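PDB 6W0P: kojibiose phosphorylase from Gut metagenome, which belongs to glycoside hydrolase family 65, whose members join a beta-rich N-terminal domain to a helical catalytic domain. Local coordinates for residues 147-159 / 245-257. Numbering follows the deposited sequence.
Sequences MSDCENAYQMISF and KTITRYVTNIIDK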
# COMPACT_ATOMS: atom_id res chain seq x y z
N MET A 147 -21.98 -34.22 15.21
CA MET A 147 -22.15 -33.75 13.81
C MET A 147 -23.60 -33.36 13.53
O MET A 147 -23.78 -32.60 12.58
CB MET A 147 -21.71 -34.79 12.78
CG MET A 147 -20.26 -35.15 12.93
SD MET A 147 -19.13 -33.76 12.77
CE MET A 147 -19.30 -33.41 11.02
N SER A 148 -24.58 -33.84 14.31
CA SER A 148 -26.03 -33.53 14.17
C SER A 148 -26.45 -32.39 15.12
O SER A 148 -26.93 -31.36 14.63
CB SER A 148 -26.89 -34.75 14.38
OG SER A 148 -26.17 -35.92 13.99
N ASP A 149 -26.30 -32.58 16.43
CA ASP A 149 -26.60 -31.54 17.46
C ASP A 149 -25.32 -30.78 17.74
O ASP A 149 -24.65 -31.11 18.73
CB ASP A 149 -27.21 -32.16 18.73
CG ASP A 149 -28.50 -32.91 18.46
OD1 ASP A 149 -29.47 -32.23 18.10
OD2 ASP A 149 -28.52 -34.16 18.59
N CYS A 150 -24.97 -29.81 16.89
CA CYS A 150 -23.58 -29.33 16.68
C CYS A 150 -23.13 -28.40 17.81
O CYS A 150 -21.91 -28.12 17.89
CB CYS A 150 -23.44 -28.66 15.32
SG CYS A 150 -23.97 -29.73 13.96
N GLU A 151 -24.06 -28.01 18.69
CA GLU A 151 -23.80 -27.23 19.92
C GLU A 151 -23.00 -28.08 20.92
O GLU A 151 -22.38 -27.47 21.81
CB GLU A 151 -25.11 -26.78 20.55
CG GLU A 151 -26.02 -26.02 19.59
CD GLU A 151 -27.05 -26.88 18.87
OE1 GLU A 151 -26.97 -28.16 18.90
OE2 GLU A 151 -27.94 -26.26 18.24
N ASN A 152 -23.03 -29.41 20.80
CA ASN A 152 -22.39 -30.33 21.77
C ASN A 152 -21.01 -30.81 21.31
O ASN A 152 -20.82 -31.08 20.11
CB ASN A 152 -23.23 -31.57 22.03
CG ASN A 152 -24.64 -31.24 22.44
OD1 ASN A 152 -24.88 -30.14 22.95
ND2 ASN A 152 -25.55 -32.18 22.24
N ALA A 153 -20.14 -31.01 22.31
CA ALA A 153 -18.80 -31.64 22.22
C ALA A 153 -18.65 -32.61 23.39
O ALA A 153 -19.20 -32.34 24.48
CB ALA A 153 -17.71 -30.58 22.27
N TYR A 154 -17.90 -33.68 23.21
CA TYR A 154 -17.73 -34.73 24.23
C TYR A 154 -16.25 -35.04 24.39
O TYR A 154 -15.48 -35.05 23.38
CB TYR A 154 -18.52 -35.97 23.82
CG TYR A 154 -19.91 -35.65 23.36
CD1 TYR A 154 -20.82 -35.05 24.22
CD2 TYR A 154 -20.33 -35.92 22.06
CE1 TYR A 154 -22.10 -34.74 23.80
CE2 TYR A 154 -21.61 -35.62 21.63
CZ TYR A 154 -22.51 -35.05 22.51
OH TYR A 154 -23.76 -34.72 22.07
N GLN A 155 -15.86 -35.36 25.61
CA GLN A 155 -14.47 -35.72 25.95
C GLN A 155 -14.53 -36.85 26.96
O GLN A 155 -15.36 -36.79 27.86
CB GLN A 155 -13.72 -34.52 26.54
CG GLN A 155 -12.25 -34.79 26.81
CD GLN A 155 -11.62 -33.58 27.44
OE1 GLN A 155 -12.15 -33.02 28.41
NE2 GLN A 155 -10.50 -33.14 26.88
N MET A 156 -13.69 -37.85 26.77
CA MET A 156 -13.55 -38.98 27.69
C MET A 156 -12.06 -39.10 28.02
O MET A 156 -11.24 -39.01 27.09
CB MET A 156 -14.07 -40.28 27.08
CG MET A 156 -14.13 -41.42 28.07
SD MET A 156 -14.97 -42.89 27.41
CE MET A 156 -13.93 -43.36 26.01
N ILE A 157 -11.77 -39.23 29.31
CA ILE A 157 -10.40 -39.36 29.87
C ILE A 157 -10.39 -40.61 30.75
O ILE A 157 -11.20 -40.68 31.70
CB ILE A 157 -10.01 -38.10 30.67
CG1 ILE A 157 -10.25 -36.82 29.87
CG2 ILE A 157 -8.57 -38.21 31.14
CD1 ILE A 157 -10.29 -35.57 30.72
N SER A 158 -9.51 -41.56 30.42
CA SER A 158 -9.24 -42.77 31.22
C SER A 158 -7.78 -42.79 31.72
O SER A 158 -6.87 -42.34 30.99
CB SER A 158 -9.55 -43.99 30.43
OG SER A 158 -8.46 -44.32 29.61
N PHE A 159 -7.59 -43.33 32.92
CA PHE A 159 -6.28 -43.46 33.61
C PHE A 159 -6.09 -44.94 33.94
O PHE A 159 -7.05 -45.57 34.44
CB PHE A 159 -6.27 -42.60 34.87
CG PHE A 159 -6.44 -41.11 34.65
CD1 PHE A 159 -5.34 -40.29 34.44
CD2 PHE A 159 -7.69 -40.52 34.71
CE1 PHE A 159 -5.49 -38.93 34.26
CE2 PHE A 159 -7.83 -39.15 34.53
CZ PHE A 159 -6.74 -38.36 34.32
N LYS A 245 -9.80 -46.08 35.25
CA LYS A 245 -10.72 -45.07 35.81
C LYS A 245 -11.01 -44.08 34.68
O LYS A 245 -10.06 -43.49 34.17
CB LYS A 245 -10.06 -44.41 37.02
CG LYS A 245 -10.86 -43.29 37.66
CD LYS A 245 -12.03 -43.80 38.46
CE LYS A 245 -12.95 -42.69 38.95
NZ LYS A 245 -14.38 -43.11 38.92
N THR A 246 -12.27 -43.94 34.29
CA THR A 246 -12.69 -43.09 33.15
C THR A 246 -13.64 -42.03 33.69
O THR A 246 -14.38 -42.36 34.57
CB THR A 246 -13.38 -43.84 32.00
OG1 THR A 246 -14.69 -44.27 32.41
CG2 THR A 246 -12.63 -45.07 31.55
N ILE A 247 -13.62 -40.84 33.09
CA ILE A 247 -14.65 -39.78 33.28
C ILE A 247 -15.05 -39.29 31.88
O ILE A 247 -14.18 -39.26 30.99
CB ILE A 247 -14.09 -38.67 34.19
CG1 ILE A 247 -15.11 -37.57 34.46
CG2 ILE A 247 -12.80 -38.10 33.64
CD1 ILE A 247 -14.66 -36.59 35.54
N THR A 248 -16.33 -38.95 31.69
CA THR A 248 -16.84 -38.33 30.44
C THR A 248 -17.25 -36.89 30.72
O THR A 248 -18.04 -36.68 31.66
CB THR A 248 -18.00 -39.15 29.88
OG1 THR A 248 -17.48 -40.47 29.74
CG2 THR A 248 -18.51 -38.61 28.56
N ARG A 249 -16.70 -35.95 29.96
CA ARG A 249 -17.12 -34.53 29.94
C ARG A 249 -18.08 -34.28 28.76
O ARG A 249 -17.67 -34.53 27.60
CB ARG A 249 -15.91 -33.61 29.80
CG ARG A 249 -16.23 -32.17 30.14
CD ARG A 249 -15.46 -31.18 29.31
NE ARG A 249 -14.02 -31.32 29.42
CZ ARG A 249 -13.18 -30.36 29.79
NH1 ARG A 249 -13.65 -29.19 30.16
NH2 ARG A 249 -11.88 -30.57 29.78
N TYR A 250 -19.28 -33.79 29.08
CA TYR A 250 -20.28 -33.25 28.12
C TYR A 250 -20.15 -31.73 28.10
O TYR A 250 -20.13 -31.11 29.19
CB TYR A 250 -21.68 -33.69 28.52
CG TYR A 250 -21.82 -35.18 28.64
CD1 TYR A 250 -21.50 -35.82 29.82
CD2 TYR A 250 -22.24 -35.97 27.58
CE1 TYR A 250 -21.62 -37.20 29.96
CE2 TYR A 250 -22.34 -37.35 27.69
CZ TYR A 250 -22.03 -37.97 28.89
OH TYR A 250 -22.14 -39.32 29.08
N VAL A 251 -20.04 -31.16 26.90
CA VAL A 251 -19.99 -29.68 26.69
C VAL A 251 -21.14 -29.27 25.76
O VAL A 251 -21.43 -30.00 24.82
CB VAL A 251 -18.62 -29.27 26.12
CG1 VAL A 251 -18.50 -27.76 25.93
CG2 VAL A 251 -17.48 -29.78 27.00
N THR A 252 -21.79 -28.14 26.07
CA THR A 252 -22.75 -27.43 25.19
C THR A 252 -22.33 -25.96 25.12
O THR A 252 -22.06 -25.38 26.16
CB THR A 252 -24.20 -27.66 25.63
OG1 THR A 252 -24.48 -29.05 25.46
CG2 THR A 252 -25.18 -26.83 24.83
N ASN A 253 -22.19 -25.43 23.90
CA ASN A 253 -21.83 -24.02 23.61
C ASN A 253 -23.01 -23.44 22.85
O ASN A 253 -23.36 -24.01 21.78
CB ASN A 253 -20.49 -23.95 22.88
CG ASN A 253 -19.34 -24.48 23.71
OD1 ASN A 253 -19.07 -23.96 24.79
ND2 ASN A 253 -18.67 -25.51 23.25
N ILE A 254 -23.65 -22.40 23.40
CA ILE A 254 -24.77 -21.69 22.73
C ILE A 254 -24.28 -20.28 22.39
O ILE A 254 -23.92 -19.52 23.33
CB ILE A 254 -26.05 -21.67 23.58
CG1 ILE A 254 -26.46 -23.06 24.05
CG2 ILE A 254 -27.18 -21.01 22.79
CD1 ILE A 254 -26.85 -24.02 22.91
N ILE A 255 -24.29 -19.93 21.11
CA ILE A 255 -23.77 -18.63 20.60
C ILE A 255 -24.96 -17.78 20.16
O ILE A 255 -25.99 -18.36 19.76
CB ILE A 255 -22.75 -18.84 19.47
CG1 ILE A 255 -23.39 -19.40 18.20
CG2 ILE A 255 -21.60 -19.71 19.93
CD1 ILE A 255 -22.47 -19.41 17.01
N ASP A 256 -24.81 -16.46 20.24
CA ASP A 256 -25.73 -15.49 19.60
C ASP A 256 -24.88 -14.57 18.72
O ASP A 256 -24.24 -13.63 19.26
CB ASP A 256 -26.55 -14.71 20.63
CG ASP A 256 -27.47 -13.68 19.98
OD1 ASP A 256 -27.77 -13.85 18.78
OD2 ASP A 256 -27.84 -12.73 20.67
N LYS A 257 -24.86 -14.83 17.41
CA LYS A 257 -24.06 -14.07 16.43
C LYS A 257 -24.68 -12.67 16.21
O LYS A 257 -23.95 -11.80 15.74
CB LYS A 257 -23.93 -14.87 15.13
CG LYS A 257 -23.12 -16.16 15.25
CD LYS A 257 -22.81 -16.82 13.93
CE LYS A 257 -23.97 -17.63 13.38
NZ LYS A 257 -23.90 -17.75 11.90
O HOH W 1 -19.83 -26.66 20.42
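Strands 152-159 and 245-256 run antiparallel side by side, their short axes at 167° and 4.5 Å apart at closest approach, with A153, Q155, I157 and F159 in hydrogen-bonded pairs with V251, R249, I247 and K245. One further backbone bond, from N253 N to E151 O (2.9 Å), continues the pairing into the type I turn D149-N152. On the face that carries Q155 and R249, the two side chains lie alongside each other. Q155 reaches out fully extended, CG anti to the backbone N (chi1 -175°), while R249 bends at chi2 and chi3 and presents its guanidinium edge. Q155 OE1 sits in the guanidinium plane and takes both R249 NE (2.7 Å) and R249 NH2 (2.8 Å); the NH2 lies on a carbonyl lone pair, the NE is tilted from the amide plane. F92 O accepts from Q155 NE2 and H172 O from R249 NH1, the latter on strand 165-174 of the facing sheet. Apolar pairs flank this grip: A153 CB against V251 CB, and I157 CB against I247 CG2 (4.1 Å). On the other face T252 OG1 donates to N152 OD1 (2.8 Å) from above the carbonyl plane, and N152 ND2 reaches Y154 OH (3.1 Å), which also bonds D146. The rings of Y154 and Y250 meet obliquely, CD1 of Y154 to CD2 of Y250 at 3.8 Å, and Y250 OH bonds F280 O. Farther along, S158 CB presses on T246 CG2. The two strands are neighbours inside the large antiparallel sheet of the N-terminal domain, with 135-145 next to 152-161 and 210-217 next to 245-256. Bonds to Q155 OE1 and H172 O fix the turn of the buried guanidinium, whose charge these uncharged carbonyls probably help stabilise.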